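Local coordinates for McyG protein (Microcystis aeruginosa PCC 7806, PDB 4R0M) that probably activates phenylalanine, or a related phenylpropanoid, as an acyl-adenylate for loading onto its carrier domain in microcystin biosynthesis, at residues A[525-530]-A[537-542]; A[447-452]-A[467-472]. All coordinates share one frame; numbering follows the deposited sequence.

Contact 1: A[525-530]-A[537-542]; sequences LVPKTS and SKLKKD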
# COMPACT_ATOMS: atom_id res chain seq x y z
N LEU A 525 14.40 -12.10 -2.17
CA LEU A 525 13.70 -12.80 -3.25
C LEU A 525 12.20 -13.00 -3.01
O LEU A 525 11.49 -13.47 -3.90
CB LEU A 525 14.39 -14.14 -3.57
CG LEU A 525 15.48 -14.19 -4.66
CD1 LEU A 525 14.91 -13.88 -6.04
CD2 LEU A 525 16.68 -13.31 -4.35
N VAL A 526 11.73 -12.64 -1.81
CA VAL A 526 10.30 -12.67 -1.51
C VAL A 526 9.63 -11.46 -2.17
O VAL A 526 9.89 -10.32 -1.77
CB VAL A 526 10.02 -12.68 0.01
CG1 VAL A 526 8.52 -12.76 0.28
CG2 VAL A 526 10.74 -13.84 0.68
N PRO A 527 8.77 -11.71 -3.19
CA PRO A 527 8.16 -10.61 -3.93
C PRO A 527 7.14 -9.83 -3.09
O PRO A 527 6.23 -10.42 -2.49
CB PRO A 527 7.49 -11.31 -5.12
CG PRO A 527 7.23 -12.69 -4.65
CD PRO A 527 8.32 -13.02 -3.67
N LYS A 528 7.31 -8.51 -3.06
CA LYS A 528 6.49 -7.62 -2.25
C LYS A 528 6.13 -6.37 -3.04
O LYS A 528 6.95 -5.85 -3.79
CB LYS A 528 7.25 -7.21 -0.99
CG LYS A 528 7.30 -8.24 0.13
CD LYS A 528 8.44 -7.93 1.08
CE LYS A 528 8.20 -8.48 2.47
NZ LYS A 528 7.26 -7.62 3.26
N THR A 529 4.90 -5.90 -2.85
CA THR A 529 4.50 -4.58 -3.34
C THR A 529 5.27 -3.54 -2.53
O THR A 529 5.86 -3.87 -1.50
CB THR A 529 2.99 -4.33 -3.17
OG1 THR A 529 2.62 -4.46 -1.79
CG2 THR A 529 2.17 -5.31 -4.00
N SER A 530 5.27 -2.30 -3.00
CA SER A 530 5.99 -1.21 -2.33
C SER A 530 5.69 -1.14 -0.83
O SER A 530 6.58 -0.85 -0.03
CB SER A 530 5.66 0.13 -2.99
OG SER A 530 4.27 0.40 -2.93
N SER A 537 0.72 -14.48 -5.95
CA SER A 537 0.65 -14.90 -7.35
C SER A 537 2.04 -15.17 -7.94
O SER A 537 2.25 -16.19 -8.60
CB SER A 537 -0.09 -13.86 -8.18
OG SER A 537 -1.43 -13.73 -7.75
N LYS A 538 2.97 -14.26 -7.68
CA LYS A 538 4.35 -14.40 -8.14
C LYS A 538 5.06 -15.59 -7.50
O LYS A 538 5.88 -16.25 -8.15
CB LYS A 538 5.15 -13.12 -7.89
CG LYS A 538 4.85 -11.99 -8.87
CD LYS A 538 5.72 -10.77 -8.59
CE LYS A 538 5.48 -9.66 -9.60
NZ LYS A 538 6.01 -9.99 -10.95
N LEU A 539 4.74 -15.87 -6.24
CA LEU A 539 5.30 -17.01 -5.53
C LEU A 539 4.72 -18.34 -6.01
O LEU A 539 5.43 -19.34 -6.08
CB LEU A 539 5.12 -16.87 -4.01
CG LEU A 539 6.17 -16.05 -3.26
CD1 LEU A 539 5.76 -15.85 -1.81
CD2 LEU A 539 7.55 -16.70 -3.33
N LYS A 540 3.42 -18.33 -6.33
CA LYS A 540 2.75 -19.50 -6.89
C LYS A 540 3.38 -19.89 -8.22
O LYS A 540 3.67 -21.07 -8.46
CB LYS A 540 1.25 -19.26 -7.04
CG LYS A 540 0.46 -20.50 -7.44
CD LYS A 540 -1.01 -20.21 -7.67
CE LYS A 540 -1.80 -20.23 -6.37
NZ LYS A 540 -3.27 -20.11 -6.60
N LYS A 541 3.60 -18.90 -9.08
CA LYS A 541 4.26 -19.11 -10.37
C LYS A 541 5.67 -19.64 -10.20
O LYS A 541 6.03 -20.65 -10.81
CB LYS A 541 4.25 -17.84 -11.23
CG LYS A 541 2.97 -17.66 -12.03
CD LYS A 541 3.19 -16.79 -13.25
CE LYS A 541 2.04 -16.92 -14.23
NZ LYS A 541 2.27 -16.17 -15.49
N ASP A 542 6.46 -18.98 -9.35
CA ASP A 542 7.83 -19.41 -9.04
C ASP A 542 7.91 -20.89 -8.67
O ASP A 542 8.78 -21.61 -9.15
CB ASP A 542 8.43 -18.55 -7.91
CG ASP A 542 8.84 -17.16 -8.36
OD1 ASP A 542 8.99 -16.92 -9.58
OD2 ASP A 542 9.03 -16.29 -7.48
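P527 meets K538 and L539 where the chain, having entered the tenth core motif of an adenylation domain, turns back as helix 536-545 in the smaller C-terminal subdomain. The CA atoms of P527 and K538 lie 6.8 Å apart, and no hydrogen bond links the two segments.

The apolar contacts all pass through the outer rim of the proline ring. Its CD lies 3.7 Å from CG of L539, with CD2 of that leucine close behind, and its CG sits 3.8 Å from the same L539 CG. L539 starts off to one flank of the helix, but its first torsion (chi1 -84°) sets CG anti to the carbonyl carbon and brings the branch point to the ring.

Aliphatic contact with the lysine comes next. P527 CG is 3.9 Å from K538 CB, and P527 CB is equally far, 3.9 Å, from K538 CD, the two side chains running past one another in opposite directions. With an alanine here the ring carbons CG and CD would be gone, and L539 would probably lose its apolar neighbour across this contact, opening a gap beside the helix.

Polar bonds fix the loop beyond this contact. The carbonyl of P527, which has no N-H to give, is hydrogen-bonded to the backbone of Q535, while K528, directed away from the helix, bonds through NZ to G532 O and makes a cation-pi contact with Y466. Only the methylenes of K538 are used: its chain stays extended as far as CE, then bends at chi4 (-71°), and NZ leads away from P527.

Contact 2: A[447-452]-A[467-472]; sequences YFAHEL and TAAFAV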
# COMPACT_ATOMS: atom_id res chain seq x y z
N TYR A 447 -10.10 -22.69 3.77
CA TYR A 447 -9.03 -22.25 4.65
C TYR A 447 -8.59 -20.84 4.24
O TYR A 447 -8.74 -20.44 3.09
CB TYR A 447 -7.85 -23.22 4.61
CG TYR A 447 -8.16 -24.58 5.21
CD1 TYR A 447 -7.96 -24.82 6.57
CD2 TYR A 447 -8.66 -25.62 4.42
CE1 TYR A 447 -8.25 -26.06 7.13
CE2 TYR A 447 -8.95 -26.85 4.97
CZ TYR A 447 -8.74 -27.07 6.32
OH TYR A 447 -9.03 -28.30 6.87
N PHE A 448 -8.04 -20.10 5.20
CA PHE A 448 -7.72 -18.69 4.98
C PHE A 448 -6.24 -18.40 5.24
O PHE A 448 -5.73 -18.65 6.33
CB PHE A 448 -8.64 -17.79 5.81
CG PHE A 448 -10.10 -18.09 5.61
CD1 PHE A 448 -10.79 -17.56 4.53
CD2 PHE A 448 -10.78 -18.92 6.50
CE1 PHE A 448 -12.14 -17.85 4.33
CE2 PHE A 448 -12.13 -19.20 6.31
CZ PHE A 448 -12.80 -18.67 5.23
N ALA A 449 -5.59 -17.86 4.21
CA ALA A 449 -4.13 -17.68 4.19
C ALA A 449 -3.57 -16.90 5.37
O ALA A 449 -2.53 -17.28 5.93
CB ALA A 449 -3.71 -17.04 2.87
N HIS A 450 -4.25 -15.82 5.76
CA HIS A 450 -3.77 -14.95 6.84
C HIS A 450 -3.68 -15.65 8.17
O HIS A 450 -2.71 -15.45 8.90
CB HIS A 450 -4.62 -13.67 6.94
CG HIS A 450 -5.95 -13.87 7.63
ND1 HIS A 450 -7.02 -14.39 7.00
CD2 HIS A 450 -6.36 -13.58 8.93
CE1 HIS A 450 -8.06 -14.44 7.86
NE2 HIS A 450 -7.65 -13.94 9.04
N GLU A 451 -4.67 -16.49 8.48
CA GLU A 451 -4.66 -17.30 9.70
C GLU A 451 -3.45 -18.22 9.71
O GLU A 451 -2.70 -18.27 10.69
CB GLU A 451 -5.92 -18.16 9.79
CG GLU A 451 -7.16 -17.43 10.28
CD GLU A 451 -8.35 -18.37 10.40
OE1 GLU A 451 -8.25 -19.37 11.14
OE2 GLU A 451 -9.39 -18.10 9.76
N LEU A 452 -3.26 -18.95 8.61
CA LEU A 452 -2.12 -19.85 8.44
C LEU A 452 -0.82 -19.09 8.61
O LEU A 452 0.03 -19.50 9.41
CB LEU A 452 -2.17 -20.53 7.06
CG LEU A 452 -3.30 -21.54 6.84
CD1 LEU A 452 -3.61 -21.68 5.35
CD2 LEU A 452 -2.96 -22.90 7.45
N THR A 467 6.16 -14.27 4.92
CA THR A 467 5.51 -15.55 4.92
C THR A 467 4.32 -15.57 4.00
O THR A 467 3.68 -14.60 3.86
CB THR A 467 5.11 -15.94 6.32
OG1 THR A 467 6.26 -15.93 7.15
CG2 THR A 467 4.58 -17.29 6.34
N ALA A 468 4.07 -16.68 3.33
CA ALA A 468 2.93 -16.83 2.44
C ALA A 468 2.36 -18.25 2.48
O ALA A 468 3.09 -19.22 2.63
CB ALA A 468 3.31 -16.46 1.02
N ALA A 469 1.04 -18.34 2.35
CA ALA A 469 0.35 -19.62 2.26
C ALA A 469 -0.60 -19.62 1.07
O ALA A 469 -1.47 -18.75 0.96
CB ALA A 469 -0.39 -19.91 3.56
N PHE A 470 -0.43 -20.59 0.18
CA PHE A 470 -1.27 -20.72 -1.01
C PHE A 470 -1.45 -22.18 -1.41
O PHE A 470 -0.67 -23.04 -1.00
CB PHE A 470 -0.71 -19.90 -2.18
CG PHE A 470 0.69 -20.28 -2.57
CD1 PHE A 470 1.79 -19.69 -1.95
CD2 PHE A 470 0.92 -21.23 -3.56
CE1 PHE A 470 3.08 -20.04 -2.31
CE2 PHE A 470 2.21 -21.59 -3.92
CZ PHE A 470 3.29 -20.99 -3.30
N ALA A 471 -2.47 -22.44 -2.22
CA ALA A 471 -2.80 -23.80 -2.65
C ALA A 471 -2.68 -23.99 -4.16
O ALA A 471 -3.22 -23.19 -4.94
CB ALA A 471 -4.20 -24.17 -2.18
N VAL A 472 -1.97 -25.04 -4.57
CA VAL A 472 -1.91 -25.44 -5.98
C VAL A 472 -2.57 -26.81 -6.16
O VAL A 472 -2.64 -27.61 -5.22
CB VAL A 472 -0.47 -25.46 -6.55
CG1 VAL A 472 0.29 -24.19 -6.17
CG2 VAL A 472 0.30 -26.70 -6.10
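A449, in the first turn of helix 449-457, approaches A469 of strand 468-474 with their CA atoms 5.2 Å apart, and no backbone hydrogen bond joins helix to strand. The sequence entering the helix matches the end of the eighth core motif of adenylation domains, and the strand is an outermost one of the small three-stranded sheet of the C-terminal subdomain. F448 occupies the N-cap position, its carbonyl accepting weak bonds from E451 N and L452 N.

Three side chains carry the contact. The methyl of A449 comes up to the strand's backbone, its CB 3.4 Å from A469 O, and lies 4.4 Å from A469 CB. One turn further on, L452 points the same way: its CB is 4.0 Å from A469 CB, and its CD1 is 4.1 Å from that same methyl. With CG of L452 anti to the carbonyl carbon (chi1 -68°), the leucine meets the alanine through both its root and one branch. A469 thus packs against residues three apart on one helical face, while I440 of strand 440-442 touches both A449 and L452.

The neighbouring strand residues A468 and F470 form backbone bonds with T485 and I483 of strand 479-486. The A469 amide is instead bonded to the E453 carboxylate, also from helix 449-457. The joint is therefore apolar at its centre, with a polar tie alongside: methyl groups allow the close approach of helix and strand, and a glutamate supplies an acceptor to a backbone N-H of the outer strand.

In the fold
Contacts 1 and 2, whose centres lie 14 Å apart, are joined through strand 468-474: contact 2 sets helix 449-457 on it, and helix 536-545, which carries the P527 contact, packs on it too. A469 points to helix 449-457 in contact 2, whereas A468 and F470 point away from it, toward helix 536-545 of contact 1. There L539 CD1 rests 3.8 Å from A468 CB, and K540 CA lies 3.7 Å from F470 CE2. Neither contact reaches the bound phenylalanyl-adenylate: the side chains of K538 and A449 are about 12 and 11 Å from it. The loop closed by contact 1 does reach the pocket, through K533, as expected of the conserved core-motif lysine in adenylation domains.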